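Local coordinates for cell division protein FtsZ 1 (Methanocaldococcus jannaschii, PDB 1W5B) that binds GTP and probably hydrolyses it and polymerises, in a GTP-dependent manner, into the contractile ring that forms at the future cell division site, at residues T41-G46 with K65-N70; R55-G60 with K80-I85. All blocks are in the same frame, centred on the assembly; numbering follows the deposited sequence.

Contact 1 (T41-G46 with K65-N70). With GTP (guanosine-5'-triphosphate), chain C.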
ATOM      1  N   THR A  41      -6.734  -9.065  -2.500  1.00 24.16           N
ATOM      2  CA  THR A  41      -7.311  -8.874  -1.181  1.00 22.18           C
ATOM      3  C   THR A  41      -6.508  -7.836  -0.414  1.00 23.41           C
ATOM      4  O   THR A  41      -5.279  -7.866  -0.423  1.00 25.03           O
ATOM      5  CB  THR A  41      -7.312 -10.197  -0.379  1.00 25.10           C
ATOM      6  OG1 THR A  41      -8.062 -11.189  -1.095  1.00 30.14           O
ATOM      7  CG2 THR A  41      -7.950  -9.991   0.996  1.00 19.61           C
ATOM      8  N   VAL A  42      -7.205  -6.905   0.227  1.00 21.49           N
ATOM      9  CA  VAL A  42      -6.541  -5.885   1.016  1.00 18.71           C
ATOM     10  C   VAL A  42      -6.826  -6.211   2.472  1.00 23.93           C
ATOM     11  O   VAL A  42      -7.983  -6.361   2.865  1.00 22.77           O
ATOM     12  CB  VAL A  42      -7.070  -4.466   0.710  1.00 22.69           C
ATOM     13  CG1 VAL A  42      -6.328  -3.448   1.570  1.00 20.42           C
ATOM     14  CG2 VAL A  42      -6.877  -4.141  -0.768  1.00 21.64           C
ATOM     15  N   VAL A  43      -5.766  -6.328   3.264  1.00 20.79           N
ATOM     16  CA  VAL A  43      -5.896  -6.654   4.678  1.00 19.45           C
ATOM     17  C   VAL A  43      -5.420  -5.517   5.578  1.00 24.08           C
ATOM     18  O   VAL A  43      -4.238  -5.164   5.563  1.00 27.47           O
ATOM     19  CB  VAL A  43      -5.068  -7.913   5.038  1.00 11.81           C
ATOM     20  CG1 VAL A  43      -5.246  -8.235   6.492  1.00 14.62           C
ATOM     21  CG2 VAL A  43      -5.500  -9.096   4.191  1.00 18.04           C
ATOM     22  N   GLY A  44      -6.342  -4.958   6.361  1.00 22.08           N
ATOM     23  CA  GLY A  44      -6.003  -3.890   7.287  1.00 27.60           C
ATOM     24  C   GLY A  44      -5.928  -4.444   8.703  1.00 26.34           C
ATOM     25  O   GLY A  44      -6.909  -4.992   9.202  1.00 29.21           O
ATOM     26  N   CYS A  45      -4.769  -4.301   9.347  1.00 27.03           N
ATOM     27  CA  CYS A  45      -4.549  -4.813  10.701  1.00 23.32           C
ATOM     28  C   CYS A  45      -4.484  -3.680  11.714  1.00 25.72           C
ATOM     29  O   CYS A  45      -3.824  -2.671  11.471  1.00 23.13           O
ATOM     30  CB  CYS A  45      -3.233  -5.588  10.761  1.00 25.12           C
ATOM     31  SG  CYS A  45      -2.949  -6.689   9.365  1.00 33.07           S
ATOM     32  N   GLY A  46      -5.147  -3.856  12.855  1.00 21.69           N
ATOM     33  CA  GLY A  46      -5.143  -2.823  13.879  1.00 23.31           C
ATOM     34  C   GLY A  46      -6.074  -1.656  13.566  1.00 19.92           C
ATOM     35  O   GLY A  46      -6.718  -1.619  12.515  1.00 22.68           O
ATOM     36  N   LYS A  65     -11.092  -7.531  -2.562  1.00 33.78           N
ATOM     37  CA  LYS A  65     -11.841  -7.910  -1.371  1.00 34.11           C
ATOM     38  C   LYS A  65     -11.174  -7.231  -0.170  1.00 34.16           C
ATOM     39  O   LYS A  65      -9.944  -7.134  -0.112  1.00 35.20           O
ATOM     40  CB  LYS A  65     -11.803  -9.432  -1.198  1.00 33.12           C
ATOM     41  CG  LYS A  65     -12.355  -9.942   0.130  1.00 34.98           C
ATOM     42  CD  LYS A  65     -12.092 -11.440   0.293  1.00 43.02           C
ATOM     43  CE  LYS A  65     -12.547 -11.946   1.662  1.00 45.56           C
ATOM     44  NZ  LYS A  65     -12.245 -13.397   1.844  1.00 47.05           N
ATOM     45  N   THR A  66     -11.971  -6.755   0.782  1.00 31.17           N
ATOM     46  CA  THR A  66     -11.406  -6.101   1.956  1.00 30.27           C
ATOM     47  C   THR A  66     -11.507  -6.967   3.202  1.00 30.56           C
ATOM     48  O   THR A  66     -12.539  -7.581   3.468  1.00 31.20           O
ATOM     49  CB  THR A  66     -12.093  -4.747   2.235  1.00 33.64           C
ATOM     50  OG1 THR A  66     -13.514  -4.920   2.235  1.00 43.47           O
ATOM     51  CG2 THR A  66     -11.703  -3.724   1.174  1.00 32.04           C
ATOM     52  N   VAL A  67     -10.420  -7.016   3.963  1.00 33.48           N
ATOM     53  CA  VAL A  67     -10.375  -7.798   5.192  1.00 25.81           C
ATOM     54  C   VAL A  67      -9.794  -6.974   6.336  1.00 23.71           C
ATOM     55  O   VAL A  67      -8.722  -6.392   6.212  1.00 26.47           O
ATOM     56  CB  VAL A  67      -9.516  -9.060   5.016  1.00 25.99           C
ATOM     57  CG1 VAL A  67      -9.377  -9.775   6.344  1.00 19.58           C
ATOM     58  CG2 VAL A  67     -10.135  -9.974   3.971  1.00 20.89           C
ATOM     59  N   ALA A  68     -10.502  -6.927   7.455  1.00 23.85           N
ATOM     60  CA  ALA A  68     -10.026  -6.179   8.606  1.00 22.26           C
ATOM     61  C   ALA A  68      -9.790  -7.145   9.749  1.00 21.37           C
ATOM     62  O   ALA A  68     -10.585  -8.051   9.977  1.00 22.46           O
ATOM     63  CB  ALA A  68     -11.050  -5.132   9.017  1.00 20.20           C
ATOM     64  N   ILE A  69      -8.688  -6.964  10.463  1.00 21.06           N
ATOM     65  CA  ILE A  69      -8.402  -7.831  11.590  1.00 23.70           C
ATOM     66  C   ILE A  69      -7.965  -6.964  12.746  1.00 23.97           C
ATOM     67  O   ILE A  69      -7.339  -5.926  12.557  1.00 25.15           O
ATOM     68  CB  ILE A  69      -7.299  -8.854  11.266  1.00 26.27           C
ATOM     69  CG1 ILE A  69      -5.942  -8.172  11.184  1.00 30.49           C
ATOM     70  CG2 ILE A  69      -7.613  -9.543   9.950  1.00 30.04           C
ATOM     71  CD1 ILE A  69      -4.805  -9.142  10.928  1.00 39.94           C
ATOM     72  N   ASN A  70      -8.306  -7.378  13.951  1.00 23.15           N
ATOM     73  CA  ASN A  70      -7.931  -6.596  15.106  1.00 23.97           C
ATOM     74  C   ASN A  70      -8.143  -7.455  16.341  1.00 26.41           C
ATOM     75  O   ASN A  70      -8.856  -8.462  16.302  1.00 23.26           O
ATOM     76  CB  ASN A  70      -8.813  -5.342  15.163  1.00 19.04           C
ATOM     77  CG  ASN A  70      -8.157  -4.175  15.892  1.00 21.77           C
ATOM     78  OD1 ASN A  70      -8.452  -3.012  15.598  1.00 25.19           O
ATOM     79  ND2 ASN A  70      -7.286  -4.471  16.850  1.00 16.53           N
TER
HETATM   80  PG  GTP C 500      -2.913  -1.618  19.730  1.00 23.42           P
HETATM   81  O1G GTP C 500      -1.735  -1.487  20.713  1.00 27.52           O
HETATM   82  O2G GTP C 500      -4.008  -0.562  20.012  1.00 25.86           O
HETATM   83  O3G GTP C 500      -3.586  -2.996  19.855  1.00 26.98           O
HETATM   84  O3B GTP C 500      -2.267  -1.471  18.207  1.00 27.37           O
HETATM   85  PB  GTP C 500      -2.911  -0.906  16.810  1.00 27.18           P
HETATM   86  O1B GTP C 500      -4.368  -1.007  16.751  1.00 21.56           O
HETATM   87  O2B GTP C 500      -2.108  -1.596  15.713  1.00 27.80           O
HETATM   88  O3A GTP C 500      -2.569   0.603  16.750  1.00 26.62           O
HETATM   89  PA  GTP C 500      -3.103   1.740  15.856  1.00 22.31           P
HETATM   90  O1A GTP C 500      -4.170   2.498  16.572  1.00 22.90           O
HETATM   91  O2A GTP C 500      -3.380   1.259  14.502  1.00 26.31           O
HETATM   92  O5' GTP C 500      -1.800   2.712  15.917  1.00 25.23           O
HETATM   93  C5' GTP C 500      -0.567   2.388  15.264  1.00 18.26           C
HETATM   94  C4' GTP C 500      -0.009   3.631  14.600  1.00 22.83           C
HETATM   95  O4' GTP C 500      -0.928   4.064  13.576  1.00 22.14           O
HETATM   96  C3' GTP C 500       0.113   4.818  15.564  1.00 17.04           C
HETATM   97  O3' GTP C 500       1.387   4.804  16.183  1.00 24.65           O
HETATM   98  C2' GTP C 500      -0.013   6.024  14.630  1.00 26.59           C
HETATM   99  O2' GTP C 500       1.234   6.261  13.989  1.00 24.08           O
HETATM  100  C1' GTP C 500      -0.971   5.490  13.549  1.00 22.91           C
HETATM  101  N9  GTP C 500      -2.365   5.933  13.682  1.00 21.67           N
HETATM  102  C8  GTP C 500      -3.178   5.832  14.815  1.00 24.76           C
HETATM  103  N7  GTP C 500      -4.450   6.075  14.576  1.00 26.32           N
HETATM  104  C5  GTP C 500      -4.473   6.436  13.243  1.00 24.41           C
HETATM  105  C6  GTP C 500      -5.547   6.785  12.387  1.00 29.72           C
HETATM  106  O6  GTP C 500      -6.695   7.067  12.710  1.00 25.14           O
HETATM  107  N1  GTP C 500      -5.131   7.008  11.060  1.00 24.90           N
HETATM  108  C2  GTP C 500      -3.821   6.911  10.607  1.00 19.48           C
HETATM  109  N2  GTP C 500      -3.581   7.301   9.386  1.00 19.77           N
HETATM  110  N3  GTP C 500      -2.826   6.491  11.365  1.00 23.23           N
HETATM  111  C4  GTP C 500      -3.201   6.227  12.649  1.00 15.10           C

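Contact 2 (R55-G60 with K80-I85)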
ATOM      1  N   ARG A  55     -12.664   2.956   4.884  1.00 32.71           N
ATOM      2  CA  ARG A  55     -12.664   3.940   3.812  1.00 30.24           C
ATOM      3  C   ARG A  55     -12.740   3.273   2.443  1.00 34.05           C
ATOM      4  O   ARG A  55     -13.574   3.633   1.603  1.00 28.29           O
ATOM      5  CB  ARG A  55     -11.385   4.769   3.890  1.00 37.86           C
ATOM      6  CG  ARG A  55     -11.577   6.206   4.301  1.00 46.06           C
ATOM      7  CD  ARG A  55     -11.457   7.121   3.099  1.00 46.01           C
ATOM      8  NE  ARG A  55     -11.221   8.504   3.503  1.00 53.73           N
ATOM      9  CZ  ARG A  55     -10.875   9.477   2.666  1.00 54.16           C
ATOM     10  NH1 ARG A  55     -10.724   9.222   1.373  1.00 49.06           N
ATOM     11  NH2 ARG A  55     -10.670  10.704   3.126  1.00 57.97           N
ATOM     12  N   LEU A  56     -11.853   2.311   2.212  1.00 27.54           N
ATOM     13  CA  LEU A  56     -11.820   1.608   0.934  1.00 32.66           C
ATOM     14  C   LEU A  56     -13.152   0.924   0.637  1.00 35.94           C
ATOM     15  O   LEU A  56     -13.640   0.962  -0.492  1.00 41.10           O
ATOM     16  CB  LEU A  56     -10.686   0.576   0.925  1.00 27.73           C
ATOM     17  CG  LEU A  56      -9.285   1.173   1.107  1.00 34.06           C
ATOM     18  CD1 LEU A  56      -8.255   0.070   1.304  1.00 28.87           C
ATOM     19  CD2 LEU A  56      -8.940   2.028  -0.109  1.00 22.77           C
ATOM     20  N   LYS A  57     -13.737   0.297   1.650  1.00 38.81           N
ATOM     21  CA  LYS A  57     -15.007  -0.388   1.471  1.00 40.01           C
ATOM     22  C   LYS A  57     -16.114   0.608   1.108  1.00 40.03           C
ATOM     23  O   LYS A  57     -16.857   0.394   0.155  1.00 36.31           O
ATOM     24  CB  LYS A  57     -15.379  -1.148   2.750  1.00 47.53           C
ATOM     25  CG  LYS A  57     -16.694  -1.923   2.663  1.00 49.20           C
ATOM     26  CD  LYS A  57     -16.616  -3.045   1.640  1.00 49.28           C
ATOM     27  CE  LYS A  57     -17.991  -3.615   1.334  1.00 50.56           C
ATOM     28  NZ  LYS A  57     -18.686  -4.107   2.549  1.00 55.80           N
ATOM     29  N   MET A  58     -16.205   1.697   1.868  1.00 38.57           N
ATOM     30  CA  MET A  58     -17.218   2.728   1.651  1.00 43.56           C
ATOM     31  C   MET A  58     -17.093   3.451   0.312  1.00 47.95           C
ATOM     32  O   MET A  58     -18.074   3.579  -0.421  1.00 50.89           O
ATOM     33  CB  MET A  58     -17.172   3.750   2.787  1.00 45.43           C
ATOM     34  CG  MET A  58     -17.544   3.174   4.142  1.00 54.05           C
ATOM     35  SD  MET A  58     -17.369   4.377   5.469  1.00 64.34           S
ATOM     36  CE  MET A  58     -18.884   5.312   5.275  1.00 62.01           C
ATOM     37  N   GLU A  59     -15.899   3.940  -0.003  1.00 49.75           N
ATOM     38  CA  GLU A  59     -15.680   4.630  -1.270  1.00 53.53           C
ATOM     39  C   GLU A  59     -15.610   3.610  -2.400  1.00 52.63           C
ATOM     40  O   GLU A  59     -15.543   3.967  -3.574  1.00 51.66           O
ATOM     41  CB  GLU A  59     -14.393   5.454  -1.217  1.00 56.60           C
ATOM     42  CG  GLU A  59     -14.558   6.787  -0.507  1.00 64.51           C
ATOM     43  CD  GLU A  59     -13.234   7.467  -0.218  1.00 69.71           C
ATOM     44  OE1 GLU A  59     -12.381   7.532  -1.133  1.00 67.36           O
ATOM     45  OE2 GLU A  59     -13.050   7.943   0.924  1.00 68.72           O
ATOM     46  N   GLY A  60     -15.628   2.335  -2.026  1.00 54.35           N
ATOM     47  CA  GLY A  60     -15.590   1.264  -3.006  1.00 55.93           C
ATOM     48  C   GLY A  60     -14.299   1.160  -3.792  1.00 56.62           C
ATOM     49  O   GLY A  60     -14.034   1.970  -4.681  1.00 67.82           O
ATOM     50  N   LYS A  80     -15.765  -1.271   8.621  1.00 34.33           N
ATOM     51  CA  LYS A  80     -16.557  -1.794   7.514  1.00 36.26           C
ATOM     52  C   LYS A  80     -15.635  -2.512   6.539  1.00 35.23           C
ATOM     53  O   LYS A  80     -14.641  -1.950   6.068  1.00 32.96           O
ATOM     54  CB  LYS A  80     -17.300  -0.675   6.792  1.00 37.52           C
ATOM     55  CG  LYS A  80     -18.410  -0.078   7.613  1.00 44.05           C
ATOM     56  CD  LYS A  80     -19.218   0.908   6.808  1.00 52.28           C
ATOM     57  CE  LYS A  80     -20.389   1.423   7.628  1.00 59.18           C
ATOM     58  NZ  LYS A  80     -21.246   2.349   6.842  1.00 57.89           N
ATOM     59  N   ALA A  81     -15.972  -3.760   6.243  1.00 32.61           N
ATOM     60  CA  ALA A  81     -15.182  -4.576   5.335  1.00 31.21           C
ATOM     61  C   ALA A  81     -16.003  -5.774   4.882  1.00 30.90           C
ATOM     62  O   ALA A  81     -17.068  -6.041   5.431  1.00 30.97           O
ATOM     63  CB  ALA A  81     -13.917  -5.052   6.042  1.00 28.76           C
ATOM     64  N   ASP A  82     -15.504  -6.494   3.883  1.00 32.47           N
ATOM     65  CA  ASP A  82     -16.200  -7.668   3.383  1.00 33.98           C
ATOM     66  C   ASP A  82     -16.088  -8.790   4.406  1.00 30.49           C
ATOM     67  O   ASP A  82     -16.955  -9.652   4.490  1.00 34.21           O
ATOM     68  CB  ASP A  82     -15.598  -8.133   2.054  1.00 33.83           C
ATOM     69  CG  ASP A  82     -15.581  -7.040   1.004  1.00 41.58           C
ATOM     70  OD1 ASP A  82     -16.616  -6.354   0.836  1.00 41.76           O
ATOM     71  OD2 ASP A  82     -14.534  -6.873   0.339  1.00 39.85           O
ATOM     72  N   LYS A  83     -15.012  -8.767   5.183  1.00 34.13           N
ATOM     73  CA  LYS A  83     -14.773  -9.788   6.196  1.00 31.08           C
ATOM     74  C   LYS A  83     -13.984  -9.221   7.366  1.00 29.17           C
ATOM     75  O   LYS A  83     -13.037  -8.459   7.173  1.00 29.50           O
ATOM     76  CB  LYS A  83     -13.994 -10.955   5.590  1.00 37.26           C
ATOM     77  CG  LYS A  83     -13.683 -12.078   6.576  1.00 48.20           C
ATOM     78  CD  LYS A  83     -14.965 -12.725   7.093  1.00 60.02           C
ATOM     79  CE  LYS A  83     -14.682 -13.749   8.184  1.00 68.00           C
ATOM     80  NZ  LYS A  83     -13.801 -14.850   7.704  1.00 74.26           N
ATOM     81  N   LYS A  84     -14.374  -9.589   8.581  1.00 29.00           N
ATOM     82  CA  LYS A  84     -13.677  -9.120   9.774  1.00 26.87           C
ATOM     83  C   LYS A  84     -13.193 -10.327  10.559  1.00 28.02           C
ATOM     84  O   LYS A  84     -13.896 -11.333  10.651  1.00 30.59           O
ATOM     85  CB  LYS A  84     -14.599  -8.301  10.679  1.00 28.79           C
ATOM     86  CG  LYS A  84     -15.238  -7.069  10.059  1.00 27.10           C
ATOM     87  CD  LYS A  84     -16.135  -6.384  11.100  1.00 24.11           C
ATOM     88  CE  LYS A  84     -16.880  -5.196  10.509  1.00 34.07           C
ATOM     89  NZ  LYS A  84     -17.679  -4.463  11.534  1.00 24.86           N
ATOM     90  N   ILE A  85     -11.998 -10.223  11.130  1.00 27.41           N
ATOM     91  CA  ILE A  85     -11.434 -11.307  11.923  1.00 32.40           C
ATOM     92  C   ILE A  85     -10.929 -10.804  13.262  1.00 28.25           C
ATOM     93  O   ILE A  85      -9.963 -10.044  13.321  1.00 29.60           O
ATOM     94  CB  ILE A  85     -10.228 -11.978  11.223  1.00 34.83           C
ATOM     95  CG1 ILE A  85     -10.643 -12.574   9.879  1.00 34.84           C
ATOM     96  CG2 ILE A  85      -9.654 -13.058  12.127  1.00 27.58           C
ATOM     97  CD1 ILE A  85      -9.468 -13.129   9.091  1.00 33.69           C
TER

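Contact 1 (T41-G46 with K65-N70)
Val42 and Gly44 on one strand, Val67 and Ile69 on the other, alternate as donors in a parallel ladder. Val42 N gives to Lys65 O at 2.8 Å and 171°, almost straight; Val67 N returns to Val42 O, Gly44 N to Val67 O, and Ile69 N to Gly44 O. The last rung, Gly46 N to Ile69 O at 3.0 Å, is longer, its donor tilted 16° from the carbonyl plane.

On the face of Thr41, Val43 and Cys45, Thr41 CG2 meets Val67 CG2 at 3.7 Å, and Val43 CG2 lies alongside Val67 CB. Ile69 has CG1 between its backbone N and carbonyl carbon (chi1 72°), which carries CD1 over to Cys45 SG at 3.5 Å. Helix 135-149 covers this end through Val143 and Ser139; helix 46-59 packs on the other face, where Val42 and Thr66 touch Ile53. Thr41 OG1 is hydrogen-bonded to Ser122 OG.

The ladder ends at the nucleotide: Gly46 CA is 3.5 Å from GTP O1B, and any side chain there would run into O2B. This beta-alpha-beta unit, with Gly44 and Gly46 in what looks like a Rossmann-type glycine pattern, thus brings bare backbone up to the beta-phosphate.

Contact 2 (R55-G60 with K80-I85)
The C-terminal end of helix 46-59 meets the loop leading into edge strand 83-86 of the parallel sheet in the GTPase domain, and Lys57 has the largest share of this surface contact. Its CG stands anti to the backbone N (chi1 -179°), sending the chain across the loop: CB rests 3.5 Å from Lys80 O, and CG passes over Ala81 CA. Bends at chi2 and chi4 then bring the far end to the carboxylate of Asp82, which it crosses obliquely. There CE lies 3.1 Å from Asp82 OD1, and NZ forms a salt bridge with the same oxygen at 3.5 Å, a loose ion pair in which the methylene comes closer than the ammonium. The carbonyl oxygen Ala81 O, 3.8 Å from Lys57 NZ, is too far to count as a bond but may favour the positive charge.

Beside it, Met58 and Lys80 run their aliphatic parts past each other, Met58 CG touching Lys80 CD at 3.9 Å. The extended chain of Lys80 lays its CD against Met58 CG and SD, and NZ comes near Met58 CE. With an alanine at Lys57, the cover of CG over Ala81 CA would be lost and Asp82 OD1 would probably be left without its ammonium partner.

Asp82 has a second partner in the sheet, Thr66 of strand 64-70, on its other oxygen. Thr54 OG1, one turn back on the helix from Lys57, bonds Lys80 N, while on another side of the helix Leu56 packs against helix 207-227.

Contacts 1 and 2 lie with centres 8 Å apart. Strand 64-70, half of contact 1, also pairs with edge strand 83-86, whose start lies in contact 2. The two meet directly: Thr66 N is 2.6 Å from Asp82 OD2 and Ala68 O is 2.8 Å from Ile85 N, both probable hydrogen bonds, while Thr66 OG1 packs on Ala81 CA. Helix 46-59 also joins them, starting where the first strand of contact 1 ends and finishing in contact 2. Its N-terminal end is at the nucleotide, where Ala48 N is hydrogen-bonded to GTP; at the other end, the side chain of Met58 is about 13 Å from the ligand.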